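Local coordinates for DNA translocase coupling protein (Clostridium perfringens, PDB 6O1W) that probably acts as an FtsK/SpoIIIE-family ATPase that binds DNA and drives its translocation during conjugative transfer of the plasmid pCW3, at residues R41-M50 with R81-A92. Numbering follows the deposited sequence.
Sequences RIDEITFESM and RIVIIKSMAGDA. With BGC (beta-D-glucopyranose), chain D.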
ATOM      1  N   ARG A  41      14.297   6.146  -3.119  1.00 35.21           N
ATOM      2  CA  ARG A  41      15.748   5.902  -3.095  1.00 35.23           C
ATOM      3  C   ARG A  41      16.200   5.108  -4.346  1.00 39.60           C
ATOM      4  O   ARG A  41      17.202   4.391  -4.326  1.00 39.43           O
ATOM      5  CB  ARG A  41      16.224   5.281  -1.764  1.00 34.76           C
ATOM      6  CG  ARG A  41      16.006   6.208  -0.567  1.00 36.76           C
ATOM      7  CD  ARG A  41      17.307   6.754  -0.006  1.00 48.86           C
ATOM      8  NE  ARG A  41      17.432   6.448   1.422  1.00 67.77           N
ATOM      9  CZ  ARG A  41      18.508   5.909   1.994  1.00 77.72           C
ATOM     10  NH1 ARG A  41      19.588   5.632   1.270  1.00 57.12           N
ATOM     11  NH2 ARG A  41      18.515   5.656   3.298  1.00 64.21           N
ATOM     12  N   ILE A  42      15.458   5.276  -5.446  1.00 35.88           N
ATOM     13  CA  ILE A  42      15.771   4.650  -6.733  1.00 35.53           C
ATOM     14  C   ILE A  42      16.369   5.782  -7.571  1.00 39.46           C
ATOM     15  O   ILE A  42      15.759   6.856  -7.655  1.00 38.39           O
ATOM     16  CB  ILE A  42      14.524   4.031  -7.434  1.00 37.38           C
ATOM     17  CG1 ILE A  42      13.887   2.919  -6.581  1.00 37.32           C
ATOM     18  CG2 ILE A  42      14.892   3.502  -8.843  1.00 37.76           C
ATOM     19  CD1 ILE A  42      12.376   2.590  -6.994  1.00 34.58           C
ATOM     20  N   ASP A  43      17.547   5.522  -8.175  1.00 34.06           N
ATOM     21  CA  ASP A  43      18.321   6.441  -9.005  1.00 34.71           C
ATOM     22  C   ASP A  43      18.227   6.105 -10.483  1.00 38.35           C
ATOM     23  O   ASP A  43      18.089   4.949 -10.841  1.00 39.66           O
ATOM     24  CB  ASP A  43      19.817   6.408  -8.590  1.00 36.95           C
ATOM     25  CG  ASP A  43      20.074   6.639  -7.104  1.00 53.20           C
ATOM     26  OD1 ASP A  43      19.758   7.738  -6.609  1.00 56.34           O
ATOM     27  OD2 ASP A  43      20.591   5.721  -6.440  1.00 59.20           O
ATOM     28  N   GLU A  44      18.350   7.111 -11.334  1.00 34.65           N
ATOM     29  CA  GLU A  44      18.389   6.982 -12.781  1.00 34.81           C
ATOM     30  C   GLU A  44      19.762   7.528 -13.193  1.00 39.19           C
ATOM     31  O   GLU A  44      20.042   8.726 -13.013  1.00 38.40           O
ATOM     32  CB  GLU A  44      17.237   7.762 -13.438  1.00 36.03           C
ATOM     33  CG  GLU A  44      17.127   7.547 -14.937  1.00 43.49           C
ATOM     34  CD  GLU A  44      16.345   8.630 -15.659  1.00 63.35           C
ATOM     35  OE1 GLU A  44      16.876   9.757 -15.800  1.00 57.14           O
ATOM     36  OE2 GLU A  44      15.203   8.353 -16.090  1.00 50.05           O
ATOM     37  N   ILE A  45      20.655   6.616 -13.624  1.00 34.64           N
ATOM     38  CA  ILE A  45      22.006   6.976 -14.022  1.00 34.29           C
ATOM     39  C   ILE A  45      22.115   6.824 -15.519  1.00 39.88           C
ATOM     40  O   ILE A  45      21.878   5.738 -16.052  1.00 39.69           O
ATOM     41  CB  ILE A  45      23.115   6.207 -13.267  1.00 36.58           C
ATOM     42  CG1 ILE A  45      22.754   5.957 -11.778  1.00 35.79           C
ATOM     43  CG2 ILE A  45      24.443   6.952 -13.391  1.00 36.22           C
ATOM     44  CD1 ILE A  45      23.613   4.800 -11.118  1.00 35.26           C
ATOM     45  N   THR A  46      22.450   7.926 -16.201  1.00 35.63           N
ATOM     46  CA  THR A  46      22.549   7.936 -17.649  1.00 35.69           C
ATOM     47  C   THR A  46      23.992   8.058 -18.046  1.00 39.08           C
ATOM     48  O   THR A  46      24.678   8.984 -17.616  1.00 38.97           O
ATOM     49  CB  THR A  46      21.669   9.064 -18.224  1.00 42.76           C
ATOM     50  OG1 THR A  46      20.363   8.928 -17.681  1.00 44.50           O
ATOM     51  CG2 THR A  46      21.605   9.047 -19.734  1.00 41.11           C
ATOM     52  N   PHE A  47      24.446   7.131 -18.906  1.00 35.28           N
ATOM     53  CA  PHE A  47      25.809   7.098 -19.423  1.00 32.93           C
ATOM     54  C   PHE A  47      25.834   7.161 -20.927  1.00 37.72           C
ATOM     55  O   PHE A  47      24.986   6.568 -21.606  1.00 36.79           O
ATOM     56  CB  PHE A  47      26.547   5.819 -18.966  1.00 33.33           C
ATOM     57  CG  PHE A  47      26.920   5.771 -17.500  1.00 33.59           C
ATOM     58  CD1 PHE A  47      27.989   6.525 -17.008  1.00 35.66           C
ATOM     59  CD2 PHE A  47      26.257   4.924 -16.628  1.00 34.18           C
ATOM     60  CE1 PHE A  47      28.359   6.450 -15.666  1.00 36.32           C
ATOM     61  CE2 PHE A  47      26.633   4.842 -15.285  1.00 36.48           C
ATOM     62  CZ  PHE A  47      27.665   5.620 -14.809  1.00 35.30           C
ATOM     63  N   GLU A  48      26.865   7.821 -21.447  1.00 35.61           N
ATOM     64  CA  GLU A  48      27.131   7.869 -22.859  1.00 35.77           C
ATOM     65  C   GLU A  48      28.431   7.132 -23.142  1.00 39.48           C
ATOM     66  O   GLU A  48      29.464   7.426 -22.522  1.00 37.91           O
ATOM     67  CB  GLU A  48      27.196   9.296 -23.380  1.00 37.07           C
ATOM     68  CG  GLU A  48      27.151   9.320 -24.898  1.00 44.83           C
ATOM     69  CD  GLU A  48      27.459  10.652 -25.546  1.00 69.91           C
ATOM     70  OE1 GLU A  48      27.619  11.657 -24.816  1.00 64.98           O
ATOM     71  OE2 GLU A  48      27.543  10.688 -26.795  1.00 65.98           O
ATOM     72  N   SER A  49      28.385   6.183 -24.095  1.00 37.87           N
ATOM     73  CA  SER A  49      29.556   5.379 -24.511  1.00 38.12           C
ATOM     74  C   SER A  49      29.283   4.619 -25.817  1.00 43.54           C
ATOM     75  O   SER A  49      28.144   4.533 -26.255  1.00 43.46           O
ATOM     76  CB  SER A  49      29.929   4.363 -23.420  1.00 38.56           C
ATOM     77  OG  SER A  49      28.962   3.335 -23.373  1.00 46.52           O
HETATM   78  N   MSE A  50      30.308   4.004 -26.368  1.00 44.06           N
HETATM   79  CA  MSE A  50      30.196   3.186 -27.562  1.00 47.57           C
HETATM   80  C   MSE A  50      30.085   1.697 -27.201  1.00 47.68           C
HETATM   81  O   MSE A  50      30.161   0.859 -28.102  1.00 49.69           O
HETATM   82  CB  MSE A  50      31.406   3.429 -28.478  1.00 52.68           C
HETATM   83  CG  MSE A  50      31.338   4.746 -29.233  1.00 64.93           C
HETATM   84 SE   MSE A  50      32.796   4.824 -30.519  1.00 79.80          SE
HETATM   85  CE  MSE A  50      32.153   3.463 -31.839  1.00 76.33           C
ATOM     86  N   ARG A  81      24.224   4.962 -28.213  1.00 53.46           N
ATOM     87  CA  ARG A  81      25.309   5.537 -27.413  1.00 51.50           C
ATOM     88  C   ARG A  81      24.861   5.819 -25.962  1.00 49.51           C
ATOM     89  O   ARG A  81      25.697   6.150 -25.130  1.00 48.59           O
ATOM     90  CB  ARG A  81      25.802   6.851 -28.025  1.00 51.13           C
ATOM     91  CG  ARG A  81      26.732   6.691 -29.211  1.00 62.22           C
ATOM     92  CD  ARG A  81      27.282   8.048 -29.617  1.00 73.18           C
ATOM     93  NE  ARG A  81      28.469   8.403 -28.839  1.00 79.06           N
ATOM     94  CZ  ARG A  81      29.717   8.196 -29.247  1.00100.83           C
ATOM     95  NH1 ARG A  81      29.953   7.666 -30.443  1.00 87.15           N
ATOM     96  NH2 ARG A  81      30.738   8.533 -28.472  1.00 95.87           N
ATOM     97  N   ILE A  82      23.560   5.720 -25.676  1.00 42.19           N
ATOM     98  CA  ILE A  82      22.994   6.048 -24.366  1.00 40.82           C
ATOM     99  C   ILE A  82      22.451   4.833 -23.632  1.00 42.64           C
ATOM    100  O   ILE A  82      21.613   4.106 -24.171  1.00 41.44           O
ATOM    101  CB  ILE A  82      21.909   7.185 -24.485  1.00 43.57           C
ATOM    102  CG1 ILE A  82      22.465   8.496 -25.153  1.00 44.37           C
ATOM    103  CG2 ILE A  82      21.198   7.493 -23.153  1.00 43.44           C
ATOM    104  CD1 ILE A  82      23.471   9.368 -24.337  1.00 55.93           C
ATOM    105  N   VAL A  83      22.899   4.647 -22.379  1.00 37.81           N
ATOM    106  CA  VAL A  83      22.356   3.617 -21.491  1.00 37.42           C
ATOM    107  C   VAL A  83      21.800   4.291 -20.259  1.00 38.64           C
ATOM    108  O   VAL A  83      22.329   5.311 -19.807  1.00 39.74           O
ATOM    109  CB  VAL A  83      23.264   2.398 -21.154  1.00 41.71           C
ATOM    110  CG1 VAL A  83      23.729   1.690 -22.421  1.00 42.20           C
ATOM    111  CG2 VAL A  83      24.438   2.792 -20.270  1.00 40.82           C
ATOM    112  N   ILE A  84      20.707   3.760 -19.759  1.00 33.40           N
ATOM    113  CA  ILE A  84      19.989   4.277 -18.602  1.00 32.90           C
ATOM    114  C   ILE A  84      19.901   3.134 -17.619  1.00 35.45           C
ATOM    115  O   ILE A  84      19.359   2.077 -17.961  1.00 34.35           O
ATOM    116  CB  ILE A  84      18.572   4.783 -19.003  1.00 35.93           C
ATOM    117  CG1 ILE A  84      18.653   5.920 -20.064  1.00 37.57           C
ATOM    118  CG2 ILE A  84      17.760   5.187 -17.746  1.00 35.91           C
ATOM    119  CD1 ILE A  84      17.337   6.351 -20.724  1.00 48.21           C
ATOM    120  N   ILE A  85      20.444   3.340 -16.416  1.00 30.15           N
ATOM    121  CA  ILE A  85      20.455   2.330 -15.365  1.00 29.02           C
ATOM    122  C   ILE A  85      19.504   2.794 -14.271  1.00 33.51           C
ATOM    123  O   ILE A  85      19.584   3.957 -13.846  1.00 32.67           O
ATOM    124  CB  ILE A  85      21.893   2.146 -14.803  1.00 32.16           C
ATOM    125  CG1 ILE A  85      22.918   1.819 -15.920  1.00 33.27           C
ATOM    126  CG2 ILE A  85      21.941   1.091 -13.657  1.00 33.98           C
ATOM    127  CD1 ILE A  85      24.373   1.912 -15.484  1.00 38.90           C
ATOM    128  N   LYS A  86      18.599   1.890 -13.829  1.00 28.25           N
ATOM    129  CA  LYS A  86      17.731   2.122 -12.693  1.00 28.38           C
ATOM    130  C   LYS A  86      18.381   1.334 -11.570  1.00 31.55           C
ATOM    131  O   LYS A  86      18.671   0.148 -11.734  1.00 30.45           O
ATOM    132  CB  LYS A  86      16.279   1.663 -12.983  1.00 31.40           C
ATOM    133  CG  LYS A  86      15.544   2.444 -14.108  1.00 37.06           C
ATOM    134  CD  LYS A  86      15.574   4.004 -14.007  1.00 38.04           C
ATOM    135  CE  LYS A  86      15.063   4.595 -12.703  1.00 41.62           C
ATOM    136  NZ  LYS A  86      13.690   4.156 -12.389  1.00 43.83           N
ATOM    137  N   SER A  87      18.755   2.009 -10.492  1.00 30.08           N
ATOM    138  CA  SER A  87      19.468   1.332  -9.397  1.00 30.83           C
ATOM    139  C   SER A  87      19.142   1.879  -8.026  1.00 36.73           C
ATOM    140  O   SER A  87      18.526   2.928  -7.924  1.00 37.93           O
ATOM    141  CB  SER A  87      20.982   1.406  -9.609  1.00 32.76           C
ATOM    142  OG  SER A  87      21.430   2.750  -9.668  1.00 41.46           O
HETATM  143  N   MSE A  88      19.629   1.199  -6.986  1.00 33.43           N
HETATM  144  CA  MSE A  88      19.521   1.599  -5.587  1.00 36.08           C
HETATM  145  C   MSE A  88      20.895   1.430  -4.978  1.00 40.58           C
HETATM  146  O   MSE A  88      21.531   0.400  -5.204  1.00 39.44           O
HETATM  147  CB  MSE A  88      18.510   0.710  -4.834  1.00 39.70           C
HETATM  148  CG  MSE A  88      17.062   1.058  -5.150  1.00 49.49           C
HETATM  149 SE   MSE A  88      15.786  -0.124  -4.258  1.00 61.60          SE
HETATM  150  CE  MSE A  88      16.185   0.328  -2.385  1.00 58.08           C
ATOM    151  N   ALA A  89      21.369   2.438  -4.229  1.00 37.94           N
ATOM    152  CA  ALA A  89      22.677   2.417  -3.563  1.00 37.44           C
ATOM    153  C   ALA A  89      22.708   1.273  -2.546  1.00 42.92           C
ATOM    154  O   ALA A  89      21.676   0.998  -1.928  1.00 42.47           O
ATOM    155  CB  ALA A  89      22.900   3.742  -2.840  1.00 37.69           C
ATOM    156  N   GLY A  90      23.865   0.617  -2.387  1.00 40.30           N
ATOM    157  CA  GLY A  90      24.052  -0.435  -1.388  1.00 41.72           C
ATOM    158  C   GLY A  90      23.701   0.040   0.020  1.00 52.74           C
ATOM    159  O   GLY A  90      23.369  -0.781   0.878  1.00 54.93           O
ATOM    160  N   ASP A  91      23.752   1.386   0.271  1.00 51.89           N
ATOM    161  CA  ASP A  91      23.377   2.014   1.550  1.00 53.18           C
ATOM    162  C   ASP A  91      21.849   2.094   1.785  1.00 55.14           C
ATOM    163  O   ASP A  91      21.427   2.261   2.932  1.00 55.82           O
ATOM    164  CB  ASP A  91      24.023   3.407   1.717  1.00 56.45           C
ATOM    165  CG  ASP A  91      23.632   4.477   0.701  1.00 77.84           C
ATOM    166  OD1 ASP A  91      22.459   4.929   0.723  1.00 79.56           O
ATOM    167  OD2 ASP A  91      24.518   4.912  -0.073  1.00 88.82           O
ATOM    168  N   ALA A  92      21.037   2.028   0.705  1.00 48.42           N
ATOM    169  CA  ALA A  92      19.569   2.087   0.775  1.00 47.30           C
ATOM    170  C   ALA A  92      19.052   0.660   1.000  1.00 46.94           C
ATOM    171  O   ALA A  92      18.576  -0.006   0.074  1.00 44.95           O
ATOM    172  CB  ALA A  92      18.992   2.701  -0.505  1.00 48.03           C
TER
HETATM  173  C2  BGC D 502      11.467   7.676 -13.152  1.00 53.63           C
HETATM  174  C3  BGC D 502      10.973   8.630 -12.067  1.00 52.14           C
HETATM  175  C4  BGC D 502      11.992   8.744 -10.937  1.00 52.83           C
HETATM  176  C5  BGC D 502      13.374   9.074 -11.499  1.00 51.38           C
HETATM  177  C6  BGC D 502      14.468   9.052 -10.456  1.00 49.05           C
HETATM  178  C1  BGC D 502      12.873   8.053 -13.606  1.00 54.67           C
HETATM  179  O1  BGC D 502      13.323   7.085 -14.491  1.00 55.92           O
HETATM  180  O2  BGC D 502      10.608   7.697 -14.286  1.00 57.08           O
HETATM  181  O3  BGC D 502       9.736   8.156 -11.541  1.00 49.75           O
HETATM  182  O4  BGC D 502      11.595   9.727  -9.982  1.00 53.49           O
HETATM  183  O5  BGC D 502      13.743   8.094 -12.480  1.00 52.79           O
HETATM  184  O6  BGC D 502      14.698   7.734  -9.968  1.00 47.04           O
HETATM  185  O   HOH W   1      19.805   4.939  -3.913  1.00 39.45           O
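Glu44 and Lys86 sit opposite each other at a non-hydrogen-bonded pair of two antiparallel strands, 43-48 and 82-89. From CB, which lies against Lys86 CE and the glucose ring oxygen O5, the Glu44 chain departs anti to its own nitrogen (chi1 -174°). CG runs alongside Ile84, 3.7 Å from its CG2. The carboxylate then reaches the glucose, where Glu44 OE2 accepts a hydrogen bond from glucose O1 at 2.8 Å. Lys86, bent at every torsion beyond CB, curls back so that its CE lies 3.5 Å from the same O1; its NZ stays well short of Glu44 OE2 and has a long, weak ion pair with Asp319. The backbone oxygen of Ile42 takes the sugar O6, and Asp37, Lys318 and Asp319 also hydrogen-bond the sugar.

These are the two central strands of a four-stranded antiparallel sheet in the N-terminal part of the chain, with strands 30-36 and 69-76 outermost. Reciprocal backbone bonds join Asp43 to Ser87, Ile45 to Ile85 and Phe47 to Val83. On the face away from Glu44 and Lys86, the buried Phe47 ring meets Ile85 CD1 with its edge (CE2 to CD1, 3.7 Å) while Tyr12, Phe16 and Trp56 pack around it. Ser87 OG is buried against Ile45 CD1 without a polar partner.

Arg81 NE forms a salt bridge with Glu48 OE2 (3.2 Å), meeting the anti side of that oxygen from somewhat out of the carboxylate plane, with the two group planes 79° apart; selenomethionine Met50 lays CG over a guanidinium face. At the other end, one water links Arg41 O, Asp43 OD2 and Ala89 N, and Arg41 NH1 forms a salt bridge with Asp91 OD1 (3.0 Å), whose hydrogen bond is weak and bent (126°).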